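Local coordinates for protein 2-aminomuconate 6-semialdehyde dehydrogenase (Burkholderia cenocepacia, PDB 4U3W) that probably oxidises 2-aminomuconate 6-semialdehyde to 2-aminomuconate, using NAD+ as related aldehyde dehydrogenases do, at residues Tyr143-Thr146 / Ser152-Ile155; Ser203-Leu208 / Phe222-Gly227; Ala324-Gln329 / Cys414-Phe419; Leu333-Pro338 / Gly376-Gly381. All coordinates share one frame; numbering follows the deposited sequence.

Interaction 1. Residues Tyr143-Thr146 / Ser152-Ile155; sequences YFET and SELI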
loop_
_atom_site.group_PDB
_atom_site.type_symbol
_atom_site.label_atom_id
_atom_site.label_comp_id
_atom_site.label_asym_id
_atom_site.label_seq_id
_atom_site.Cartn_x
_atom_site.Cartn_y
_atom_site.Cartn_z
ATOM N N TYR A 143 -4.735 8.742 1.946
ATOM C CA TYR A 143 -4.786 10.201 2.082
ATOM C C TYR A 143 -3.983 10.832 0.943
ATOM O O TYR A 143 -2.863 10.357 0.578
ATOM C CB TYR A 143 -4.256 10.593 3.472
ATOM C CG TYR A 143 -3.785 11.997 3.601
ATOM C CD1 TYR A 143 -4.685 13.041 3.779
ATOM C CD2 TYR A 143 -2.427 12.285 3.581
ATOM C CE1 TYR A 143 -4.226 14.347 3.909
ATOM C CE2 TYR A 143 -1.957 13.586 3.718
ATOM C CZ TYR A 143 -2.859 14.604 3.873
ATOM O OH TYR A 143 -2.387 15.893 4.000
ATOM N N PHE A 144 -4.573 11.862 0.328
ATOM C CA PHE A 144 -4.016 12.540 -0.844
ATOM C C PHE A 144 -4.126 14.047 -0.624
ATOM O O PHE A 144 -5.181 14.506 -0.225
ATOM C CB PHE A 144 -4.804 12.207 -2.149
ATOM C CG PHE A 144 -5.006 10.718 -2.433
ATOM C CD1 PHE A 144 -6.105 10.039 -1.936
ATOM C CD2 PHE A 144 -4.106 10.030 -3.259
ATOM C CE1 PHE A 144 -6.300 8.666 -2.222
ATOM C CE2 PHE A 144 -4.281 8.682 -3.552
ATOM C CZ PHE A 144 -5.383 7.993 -3.039
ATOM N N GLU A 145 -3.098 14.809 -0.950
ATOM C CA GLU A 145 -3.186 16.266 -0.938
ATOM C C GLU A 145 -3.367 16.794 -2.344
ATOM O O GLU A 145 -2.681 16.330 -3.264
ATOM C CB GLU A 145 -1.920 16.888 -0.325
ATOM C CG GLU A 145 -1.721 16.456 1.090
ATOM C CD GLU A 145 -0.341 16.804 1.658
ATOM O OE1 GLU A 145 0.517 17.347 0.934
ATOM O OE2 GLU A 145 -0.123 16.506 2.845
ATOM N N THR A 146 -4.280 17.757 -2.524
ATOM C CA THR A 146 -4.525 18.365 -3.853
ATOM C C THR A 146 -4.163 19.862 -3.860
ATOM O O THR A 146 -4.638 20.634 -3.022
ATOM C CB THR A 146 -6.008 18.164 -4.300
ATOM O OG1 THR A 146 -6.325 16.770 -4.227
ATOM C CG2 THR A 146 -6.254 18.686 -5.727
ATOM N N SER A 152 -5.706 26.947 -4.455
ATOM C CA SER A 152 -6.289 26.396 -3.232
ATOM C C SER A 152 -5.708 25.018 -2.893
ATOM O O SER A 152 -5.162 24.344 -3.773
ATOM C CB SER A 152 -7.809 26.308 -3.365
ATOM O OG SER A 152 -8.174 25.513 -4.470
ATOM N N GLU A 153 -5.854 24.593 -1.635
ATOM C CA GLU A 153 -5.340 23.281 -1.227
ATOM C C GLU A 153 -6.451 22.495 -0.554
ATOM O O GLU A 153 -7.315 23.052 0.142
ATOM C CB GLU A 153 -4.101 23.382 -0.288
ATOM C CG GLU A 153 -3.471 21.960 0.005
ATOM C CD GLU A 153 -2.262 21.947 0.961
ATOM O OE1 GLU A 153 -1.737 23.044 1.287
ATOM O OE2 GLU A 153 -1.874 20.828 1.416
ATOM N N LEU A 154 -6.460 21.193 -0.803
ATOM C CA LEU A 154 -7.525 20.354 -0.278
ATOM C C LEU A 154 -6.886 19.099 0.232
ATOM O O LEU A 154 -5.820 18.704 -0.240
ATOM C CB LEU A 154 -8.582 20.039 -1.344
ATOM C CG LEU A 154 -9.123 21.248 -2.112
ATOM C CD1 LEU A 154 -8.398 21.489 -3.451
ATOM C CD2 LEU A 154 -10.630 21.083 -2.261
ATOM N N ILE A 155 -7.521 18.470 1.205
ATOM C CA ILE A 155 -7.102 17.153 1.604
ATOM C C ILE A 155 -8.202 16.158 1.216
ATOM O O ILE A 155 -9.406 16.505 1.230
ATOM C CB ILE A 155 -6.793 17.082 3.124
ATOM C CG1 ILE A 155 -8.007 17.478 3.962
ATOM C CG2 ILE A 155 -5.594 18.017 3.462
ATOM C CD1 ILE A 155 -7.783 17.324 5.471
#
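T146 and L154 are joined by two backbone hydrogen bonds, one in each direction, which set the register of the antiparallel hairpin made by strands 141-147 and 153-169. T146 N reaches L154 O at 2.9 Å along an almost perfectly straight bond (179° at the hydrogen). The return bond from L154 N to T146 O, also 2.9 Å, is bent to 153°. T146 O additionally takes a CA-H...O contact from E153 CA at 3.3 Å. The neighbouring pair, E145 with I155, is of the non-hydrogen-bonded kind.

Apolar contacts occur on both faces of the hairpin. Y143 turns the edge of its ring to I155, with CE1 3.8 Å from I155 CB, while I155 CG2 sits beside CE1 and OH. Y143 CG stands opposite the backbone N (chi1 159°), which swings the far end of the ring to I155 and E145. On the face that carries T146 and L154, T146 CB and CG2 are each 4.2 Å from L154 CD1.

Y143 OH donates to the anti lone pair of E145 OE2 at 2.6 Å, yet E145 OE1 lies only 4.3 Å from E153 OE2, a pair of like charges. T146 OG1 is hydrogen-bonded to the side chains of N156 and of D469 of a neighbouring subunit, and Y143 stacks on Y157 of another subunit, where the sheet continues across the interface, as in the oligomerisation region of the family.

Two carboxylates this close may raise the proton affinity of either, and the hydroxyl of Y143 would offset part of that charge by stabilising the ionised form of E145.

Interaction 2. Residues Ser203-Leu208 / Phe222-Gly227; sequences SSATLL and FNLIHG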
loop_
_atom_site.group_PDB
_atom_site.type_symbol
_atom_site.label_atom_id
_atom_site.label_comp_id
_atom_site.label_asym_id
_atom_site.label_seq_id
_atom_site.Cartn_x
_atom_site.Cartn_y
_atom_site.Cartn_z
ATOM N N SER A 203 -27.876 -28.077 6.535
ATOM C CA SER A 203 -27.714 -28.388 7.969
ATOM C C SER A 203 -26.642 -27.569 8.679
ATOM O O SER A 203 -26.906 -27.033 9.775
ATOM C CB SER A 203 -27.406 -29.885 8.179
ATOM O OG SER A 203 -28.463 -30.639 7.567
ATOM N N SER A 204 -25.432 -27.490 8.107
ATOM C CA SER A 204 -24.377 -26.729 8.782
ATOM C C SER A 204 -24.671 -25.221 8.804
ATOM O O SER A 204 -24.326 -24.527 9.785
ATOM C CB SER A 204 -22.989 -27.019 8.165
ATOM O OG SER A 204 -22.817 -26.487 6.853
ATOM N N ALA A 205 -25.322 -24.696 7.770
ATOM C CA ALA A 205 -25.746 -23.278 7.838
ATOM C C ALA A 205 -26.786 -23.035 8.960
ATOM O O ALA A 205 -26.777 -21.992 9.621
ATOM C CB ALA A 205 -26.315 -22.830 6.464
ATOM N N THR A 206 -27.671 -24.007 9.192
ATOM C CA THR A 206 -28.634 -23.871 10.268
ATOM C C THR A 206 -27.913 -23.887 11.636
ATOM O O THR A 206 -28.266 -23.097 12.533
ATOM C CB THR A 206 -29.733 -24.979 10.227
ATOM O OG1 THR A 206 -30.330 -25.014 8.914
ATOM C CG2 THR A 206 -30.880 -24.656 11.267
ATOM N N LEU A 207 -26.892 -24.741 11.787
ATOM C CA LEU A 207 -26.113 -24.744 13.033
ATOM C C LEU A 207 -25.418 -23.428 13.193
ATOM O O LEU A 207 -25.276 -22.891 14.330
ATOM C CB LEU A 207 -25.078 -25.903 13.017
ATOM C CG LEU A 207 -25.698 -27.296 13.135
ATOM C CD1 LEU A 207 -24.590 -28.343 13.202
ATOM C CD2 LEU A 207 -26.521 -27.326 14.400
ATOM N N LEU A 208 -24.963 -22.869 12.068
ATOM C CA LEU A 208 -24.311 -21.534 12.153
ATOM C C LEU A 208 -25.310 -20.464 12.692
ATOM O O LEU A 208 -24.964 -19.611 13.546
ATOM C CB LEU A 208 -23.731 -21.111 10.801
ATOM C CG LEU A 208 -22.999 -19.746 10.785
ATOM C CD1 LEU A 208 -21.791 -19.798 11.739
ATOM C CD2 LEU A 208 -22.488 -19.362 9.377
ATOM N N PHE A 222 -27.832 -11.095 11.035
ATOM C CA PHE A 222 -27.663 -12.301 10.266
ATOM C C PHE A 222 -29.036 -13.025 10.092
ATOM O O PHE A 222 -29.667 -13.392 11.078
ATOM C CB PHE A 222 -26.676 -13.258 10.942
ATOM C CG PHE A 222 -26.574 -14.581 10.237
ATOM C CD1 PHE A 222 -25.661 -14.751 9.186
ATOM C CD2 PHE A 222 -27.362 -15.661 10.632
ATOM C CE1 PHE A 222 -25.537 -15.972 8.522
ATOM C CE2 PHE A 222 -27.250 -16.879 9.970
ATOM C CZ PHE A 222 -26.349 -17.036 8.920
ATOM N N ASN A 223 -29.450 -13.240 8.849
ATOM C CA ASN A 223 -30.743 -13.902 8.553
ATOM C C ASN A 223 -30.490 -15.076 7.609
ATOM O O ASN A 223 -29.750 -14.940 6.643
ATOM C CB ASN A 223 -31.745 -12.932 7.939
ATOM C CG ASN A 223 -31.872 -11.686 8.741
ATOM O OD1 ASN A 223 -32.645 -11.616 9.691
ATOM N ND2 ASN A 223 -31.093 -10.696 8.388
ATOM N N LEU A 224 -31.074 -16.230 7.940
ATOM C CA LEU A 224 -30.967 -17.451 7.140
ATOM C C LEU A 224 -32.316 -17.798 6.538
ATOM O O LEU A 224 -33.320 -17.868 7.255
ATOM C CB LEU A 224 -30.505 -18.622 8.013
ATOM C CG LEU A 224 -30.390 -19.951 7.247
ATOM C CD1 LEU A 224 -29.148 -19.919 6.401
ATOM C CD2 LEU A 224 -30.228 -21.037 8.291
ATOM N N ILE A 225 -32.376 -17.944 5.229
ATOM C CA ILE A 225 -33.616 -18.383 4.575
ATOM C C ILE A 225 -33.342 -19.649 3.786
ATOM O O ILE A 225 -32.367 -19.695 3.012
ATOM C CB ILE A 225 -34.190 -17.332 3.607
ATOM C CG1 ILE A 225 -33.043 -16.693 2.808
ATOM C CG2 ILE A 225 -34.943 -16.232 4.377
ATOM C CD1 ILE A 225 -33.537 -15.857 1.606
ATOM N N HIS A 226 -34.174 -20.656 3.975
ATOM C CA HIS A 226 -34.013 -21.883 3.226
ATOM C C HIS A 226 -34.906 -21.925 2.014
ATOM O O HIS A 226 -36.003 -21.281 1.974
ATOM C CB HIS A 226 -34.320 -23.109 4.069
ATOM C CG HIS A 226 -33.281 -23.399 5.116
ATOM N ND1 HIS A 226 -31.968 -23.765 4.810
ATOM C CD2 HIS A 226 -33.346 -23.361 6.472
ATOM C CE1 HIS A 226 -31.313 -23.999 5.923
ATOM N NE2 HIS A 226 -32.116 -23.757 6.953
ATOM N N GLY A 227 -34.457 -22.696 1.031
ATOM C CA GLY A 227 -35.302 -22.920 -0.125
ATOM C C GLY A 227 -34.548 -23.217 -1.378
ATOM O O GLY A 227 -33.326 -23.362 -1.348
#
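H226 meets T206 at the edge of its imidazole, with T206 OG1 close to the ring plane and 2.9 Å from NE2. One face of the same ring is packed by L224 of its own segment, whose CG lies 4.1 Å above the plane of H226 and is displaced toward the rim. P197 and P202 also touch this histidine.

NE2 is the donor in the bond to OG1, and the bond is well bent, at 131°. The two side chains meet at about a right angle, with OG1 at the imidazole edge. T206 keeps OG1 beside its own backbone N (chi1 -53°), a placement that also lets the hydroxyl bond to P202 O one helical turn earlier. OG1 is therefore held from two directions.

On the ring face that L224 covers, the leucine pushes both methyls against the helix. CD2 is 3.8 Å from T206 CA and at a similar distance from the carbonyl oxygen of A205, while CD1 rests 4.1 Å from A205 CB. F179 of helix 175-188 packs on A205, L208 and L224, extending the apolar layer. Helix 203-214 thus lies against strand 222-224 in the beta-alpha-beta crossover that starts at strand 192-196, a unit of the Rossmann-like coenzyme-binding domain of aldehyde dehydrogenases.

Because the carbonyl of P202 can only accept, the hydroxyl of T206 should spend its proton there and offer a lone pair to H226. In this buried setting, that chain of hydrogen bonds would favour an imidazole protonated at NE2.

Interaction 3. Residues Ala324-Gln329 / Cys414-Phe419; sequences AALKEQ and CHIAPF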
loop_
_atom_site.group_PDB
_atom_site.type_symbol
_atom_site.label_atom_id
_atom_site.label_comp_id
_atom_site.label_asym_id
_atom_site.label_seq_id
_atom_site.Cartn_x
_atom_site.Cartn_y
_atom_site.Cartn_z
ATOM N N ALA A 324 -0.541 -44.604 -16.444
ATOM C CA ALA A 324 -0.482 -45.863 -15.705
ATOM C C ALA A 324 -0.379 -45.650 -14.192
ATOM O O ALA A 324 -1.077 -46.310 -13.455
ATOM C CB ALA A 324 0.720 -46.733 -16.210
ATOM N N ALA A 325 0.492 -44.745 -13.723
ATOM C CA ALA A 325 0.605 -44.471 -12.273
ATOM C C ALA A 325 -0.650 -43.855 -11.679
ATOM O O ALA A 325 -1.046 -44.152 -10.546
ATOM C CB ALA A 325 1.793 -43.533 -11.980
ATOM N N LEU A 326 -1.268 -42.954 -12.412
ATOM C CA LEU A 326 -2.493 -42.348 -11.883
ATOM C C LEU A 326 -3.607 -43.387 -11.782
ATOM O O LEU A 326 -4.447 -43.361 -10.859
ATOM C CB LEU A 326 -2.939 -41.191 -12.769
ATOM C CG LEU A 326 -4.049 -40.299 -12.148
ATOM C CD1 LEU A 326 -3.496 -39.407 -11.004
ATOM C CD2 LEU A 326 -4.684 -39.464 -13.225
ATOM N N LYS A 327 -3.638 -44.281 -12.760
ATOM C CA LYS A 327 -4.659 -45.333 -12.784
ATOM C C LYS A 327 -4.556 -46.182 -11.512
ATOM O O LYS A 327 -5.554 -46.438 -10.836
ATOM C CB LYS A 327 -4.514 -46.197 -14.050
ATOM C CG LYS A 327 -5.446 -47.413 -14.092
ATOM C CD LYS A 327 -5.165 -48.302 -15.318
ATOM C CE LYS A 327 -6.090 -49.519 -15.304
ATOM N NZ LYS A 327 -5.992 -50.350 -16.551
ATOM N N GLU A 328 -3.343 -46.624 -11.201
ATOM C CA GLU A 328 -3.086 -47.409 -9.995
ATOM C C GLU A 328 -3.497 -46.687 -8.689
ATOM O O GLU A 328 -4.142 -47.271 -7.820
ATOM C CB GLU A 328 -1.591 -47.821 -9.975
ATOM C CG GLU A 328 -1.128 -48.531 -8.731
ATOM C CD GLU A 328 0.344 -48.929 -8.805
ATOM O OE1 GLU A 328 0.847 -49.221 -9.921
ATOM O OE2 GLU A 328 1.012 -48.911 -7.749
ATOM N N GLN A 329 -3.174 -45.409 -8.537
ATOM C CA GLN A 329 -3.607 -44.689 -7.336
ATOM C C GLN A 329 -5.124 -44.459 -7.288
ATOM O O GLN A 329 -5.747 -44.437 -6.198
ATOM C CB GLN A 329 -2.870 -43.333 -7.245
ATOM C CG GLN A 329 -1.314 -43.513 -7.073
ATOM C CD GLN A 329 -0.606 -42.220 -6.658
ATOM O OE1 GLN A 329 -1.240 -41.254 -6.254
ATOM N NE2 GLN A 329 0.740 -42.199 -6.791
ATOM N N CYS A 414 -11.066 -36.956 -15.002
ATOM C CA CYS A 414 -10.144 -36.114 -15.734
ATOM C C CYS A 414 -9.877 -36.801 -17.057
ATOM O O CYS A 414 -9.871 -38.033 -17.125
ATOM C CB CYS A 414 -8.819 -35.893 -14.960
ATOM S SG CYS A 414 -7.896 -37.373 -14.486
ATOM N N HIS A 415 -9.653 -35.988 -18.088
ATOM C CA HIS A 415 -9.127 -36.452 -19.360
ATOM C C HIS A 415 -7.597 -36.123 -19.385
ATOM O O HIS A 415 -7.188 -35.058 -18.970
ATOM C CB HIS A 415 -9.855 -35.788 -20.546
ATOM C CG HIS A 415 -9.257 -36.124 -21.881
ATOM N ND1 HIS A 415 -8.234 -35.385 -22.451
ATOM C CD2 HIS A 415 -9.521 -37.126 -22.758
ATOM C CE1 HIS A 415 -7.891 -35.923 -23.612
ATOM N NE2 HIS A 415 -8.649 -36.984 -23.816
ATOM N N ILE A 416 -6.778 -37.025 -19.909
ATOM C CA ILE A 416 -5.310 -36.784 -20.022
ATOM C C ILE A 416 -4.909 -36.796 -21.508
ATOM O O ILE A 416 -5.267 -37.739 -22.235
ATOM C CB ILE A 416 -4.515 -37.864 -19.211
ATOM C CG1 ILE A 416 -5.215 -38.044 -17.852
ATOM C CG2 ILE A 416 -2.974 -37.482 -19.020
ATOM C CD1 ILE A 416 -4.601 -39.024 -16.896
ATOM N N ALA A 417 -4.184 -35.759 -21.966
ATOM C CA ALA A 417 -3.669 -35.725 -23.352
ATOM C C ALA A 417 -2.191 -35.459 -23.330
ATOM O O ALA A 417 -1.704 -34.843 -22.388
ATOM C CB ALA A 417 -4.365 -34.667 -24.201
ATOM N N PRO A 418 -1.463 -35.945 -24.362
ATOM C CA PRO A 418 -0.043 -35.600 -24.497
ATOM C C PRO A 418 0.167 -34.230 -25.125
ATOM O O PRO A 418 -0.683 -33.836 -25.933
ATOM C CB PRO A 418 0.489 -36.679 -25.441
ATOM C CG PRO A 418 -0.709 -36.973 -26.338
ATOM C CD PRO A 418 -1.927 -36.838 -25.442
ATOM N N PHE A 419 1.284 -33.561 -24.815
ATOM C CA PHE A 419 1.681 -32.382 -25.576
ATOM C C PHE A 419 3.172 -32.471 -25.910
ATOM O O PHE A 419 3.913 -33.259 -25.294
ATOM C CB PHE A 419 1.330 -31.074 -24.820
ATOM C CG PHE A 419 2.181 -30.779 -23.610
ATOM C CD1 PHE A 419 1.835 -31.301 -22.364
ATOM C CD2 PHE A 419 3.274 -29.924 -23.690
ATOM C CE1 PHE A 419 2.575 -31.017 -21.219
ATOM C CE2 PHE A 419 4.060 -29.633 -22.551
ATOM C CZ PHE A 419 3.713 -30.178 -21.304
#
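The side chain of L326 projects from its helix toward strand 413-419 and ends against two residues that sit on one face of the strand, C414 and I416. A single methyl does the touching: L326 CD2 lies 3.7 Å from I416 CD1 and 4.0 Å from C414 SG, resting against both ends, which sit side by side.

Leucine and isoleucine cross obliquely and meet tip to tip, so their backbones stay well apart, with the CA atoms of L326 and I416 10.3 Å distant. L326 attains this reach because its CG is anti to the backbone N (chi1 -168°), which carries the branch outward from the helix. I416 answers with an extended outer chain, its CD1 pointing at the leucine (chi2 -179°). The sulfur of C414 approaches the same methyl from beside the isoleucine. The junction is small, buried and wholly apolar, held by van der Waals contact.

I394 of strand 393-396 touches both L326 and I416, widening the apolar patch. S298 of helix 287-299 packs on C414, and the same helix meets A325 and Q329 through V291. Through these contacts helix 319-331 packs on strands 413-419 and 393-396 of the mixed sheet and lies alongside helix 287-299, which reaches strand 413-419 as well, in the Rossmann-like layering of the aldehyde dehydrogenase fold.

Interaction 4. Residues Leu333-Pro338 / Gly376-Gly381; sequences LRVGAP and GAPSFG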
loop_
_atom_site.group_PDB
_atom_site.type_symbol
_atom_site.label_atom_id
_atom_site.label_comp_id
_atom_site.label_asym_id
_atom_site.label_seq_id
_atom_site.Cartn_x
_atom_site.Cartn_y
_atom_site.Cartn_z
ATOM N N LEU A 333 -8.236 -45.796 -4.409
ATOM C CA LEU A 333 -9.244 -45.068 -3.641
ATOM C C LEU A 333 -10.357 -46.057 -3.214
ATOM O O LEU A 333 -10.605 -47.062 -3.888
ATOM C CB LEU A 333 -9.823 -43.920 -4.454
ATOM C CG LEU A 333 -8.760 -42.855 -4.724
ATOM C CD1 LEU A 333 -9.373 -41.881 -5.703
ATOM C CD2 LEU A 333 -8.335 -42.152 -3.416
ATOM N N ARG A 334 -10.972 -45.784 -2.071
ATOM C CA ARG A 334 -12.052 -46.621 -1.525
ATOM C C ARG A 334 -13.314 -45.801 -1.482
ATOM O O ARG A 334 -13.392 -44.857 -0.714
ATOM C CB ARG A 334 -11.698 -47.105 -0.114
ATOM C CG ARG A 334 -10.529 -48.164 -0.172
ATOM C CD ARG A 334 -10.953 -49.401 -0.990
ATOM N NE ARG A 334 -9.829 -50.271 -1.353
ATOM C CZ ARG A 334 -9.407 -50.499 -2.599
ATOM N NH1 ARG A 334 -10.019 -49.915 -3.627
ATOM N NH2 ARG A 334 -8.368 -51.317 -2.813
ATOM N N VAL A 335 -14.266 -46.129 -2.345
ATOM C CA VAL A 335 -15.500 -45.341 -2.488
ATOM C C VAL A 335 -16.572 -45.900 -1.547
ATOM O O VAL A 335 -16.904 -47.071 -1.620
ATOM C CB VAL A 335 -16.001 -45.376 -3.979
ATOM C CG1 VAL A 335 -17.386 -44.647 -4.154
ATOM C CG2 VAL A 335 -14.934 -44.803 -4.920
ATOM N N GLY A 336 -17.115 -45.091 -0.650
ATOM C CA GLY A 336 -18.112 -45.612 0.266
ATOM C C GLY A 336 -18.587 -44.611 1.303
ATOM O O GLY A 336 -18.429 -43.408 1.129
ATOM N N ALA A 337 -19.189 -45.126 2.371
ATOM C CA ALA A 337 -19.857 -44.342 3.409
ATOM C C ALA A 337 -18.846 -43.751 4.401
ATOM O O ALA A 337 -17.861 -44.387 4.719
ATOM C CB ALA A 337 -20.874 -45.214 4.144
ATOM N N PRO A 338 -19.122 -42.551 4.915
ATOM C CA PRO A 338 -18.140 -41.817 5.738
ATOM C C PRO A 338 -17.900 -42.447 7.116
ATOM O O PRO A 338 -16.839 -42.209 7.687
ATOM C CB PRO A 338 -18.763 -40.423 5.889
ATOM C CG PRO A 338 -20.260 -40.597 5.633
ATOM C CD PRO A 338 -20.372 -41.791 4.677
ATOM N N GLY A 376 -18.481 -45.545 -14.309
ATOM C CA GLY A 376 -19.817 -45.980 -13.891
ATOM C C GLY A 376 -19.929 -45.884 -12.392
ATOM O O GLY A 376 -19.072 -45.304 -11.746
ATOM N N ALA A 377 -21.005 -46.420 -11.851
ATOM C CA ALA A 377 -21.292 -46.447 -10.426
ATOM C C ALA A 377 -20.795 -47.745 -9.787
ATOM O O ALA A 377 -20.827 -48.788 -10.415
ATOM C CB ALA A 377 -22.795 -46.310 -10.190
ATOM N N PRO A 378 -20.402 -47.693 -8.509
ATOM C CA PRO A 378 -20.137 -49.002 -7.902
ATOM C C PRO A 378 -21.414 -49.796 -7.679
ATOM O O PRO A 378 -22.539 -49.290 -7.796
ATOM C CB PRO A 378 -19.500 -48.630 -6.564
ATOM C CG PRO A 378 -20.124 -47.291 -6.229
ATOM C CD PRO A 378 -20.159 -46.592 -7.574
ATOM N N SER A 379 -21.271 -51.069 -7.370
ATOM C CA SER A 379 -22.436 -51.862 -7.019
ATOM C C SER A 379 -22.186 -52.519 -5.630
ATOM O O SER A 379 -21.311 -53.421 -5.498
ATOM C CB SER A 379 -22.665 -52.890 -8.135
ATOM O OG SER A 379 -23.634 -53.786 -7.767
ATOM N N PHE A 380 -22.964 -52.108 -4.622
ATOM C CA PHE A 380 -22.752 -52.525 -3.224
ATOM C C PHE A 380 -23.651 -53.674 -2.767
ATOM O O PHE A 380 -23.271 -54.444 -1.907
ATOM C CB PHE A 380 -22.998 -51.354 -2.250
ATOM C CG PHE A 380 -22.016 -50.204 -2.391
ATOM C CD1 PHE A 380 -20.729 -50.340 -1.931
ATOM C CD2 PHE A 380 -22.428 -48.977 -2.895
ATOM C CE1 PHE A 380 -19.802 -49.285 -2.025
ATOM C CE2 PHE A 380 -21.534 -47.896 -2.971
ATOM C CZ PHE A 380 -20.251 -48.034 -2.523
ATOM N N GLY A 381 -24.887 -53.728 -3.252
ATOM C CA GLY A 381 -25.791 -54.769 -2.788
ATOM C C GLY A 381 -26.445 -54.476 -1.453
ATOM O O GLY A 381 -26.957 -55.371 -0.787
#
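F380 presents the edge of its ring to the backbone of V335, and this is the tight part of the contact. V335 O lies close to the ring plane, 3.6 Å from F380 CZ and 3.7 Å from F380 CE1, so the carbonyl oxygen faces the weakly positive rim hydrogens of the phenyl group, which should be mildly favourable electrostatically. F380 CG lies beside its backbone N and opposite the carbonyl carbon (chi1 -65°), which puts the end of the ring at V335 O. G336 CA comes 4.3 Å from F380 CZ, obliquely to the ring. P378, two residues before the phenylalanine, rests its CB over one ring face, offset toward the rim. F389 makes an edge-to-face contact with F380 and also touches V335 and P378, enclosing the apolar patch further.

Both segments are irregular connections in the part of the aldehyde dehydrogenase fold built on the seven-stranded mixed sheet, probably the catalytic domain. Segment 333-338 follows helix 319-331, while segment 376-381 belongs to the link between the antiparallel edge strands 370-373 and 393-396.

V335 CG1 and P378 CG, 4.3 Å apart, make an ordinary apolar contact at the side from which the second segment runs to solvent. There A377, S379 and G381 are exposed in the assembly, and S379, F380 and G381 also touch a crystal neighbour, which may influence this outer turn. Its backbone is nevertheless held, since the carboxylate of D385 accepts hydrogen bonds from F380 N through OD1 and from G381 N through OD2, steadying the turn from which the ring reaches inward.

In the fold
From the N terminus, interaction 1 comes first and closes the short turn of the hairpin 141-147/153-169, far from the centre of the chain. Interaction 2 follows in series, closing the helix-to-strand return of a beta-alpha-beta unit between 203-208 and 222-227; strand 153-169 links these two, being part of the same sheet, although their centres are 47 Å apart. The other pair belongs to the second half of the chain. Interaction 3 closes a long loop between 324-329 and 414-419, and interaction 4 is nested within it, segment 333-338 following soon after 324-329. Together they tie helix 319-331 and its following loop to the seven-stranded sheet and its edge connection.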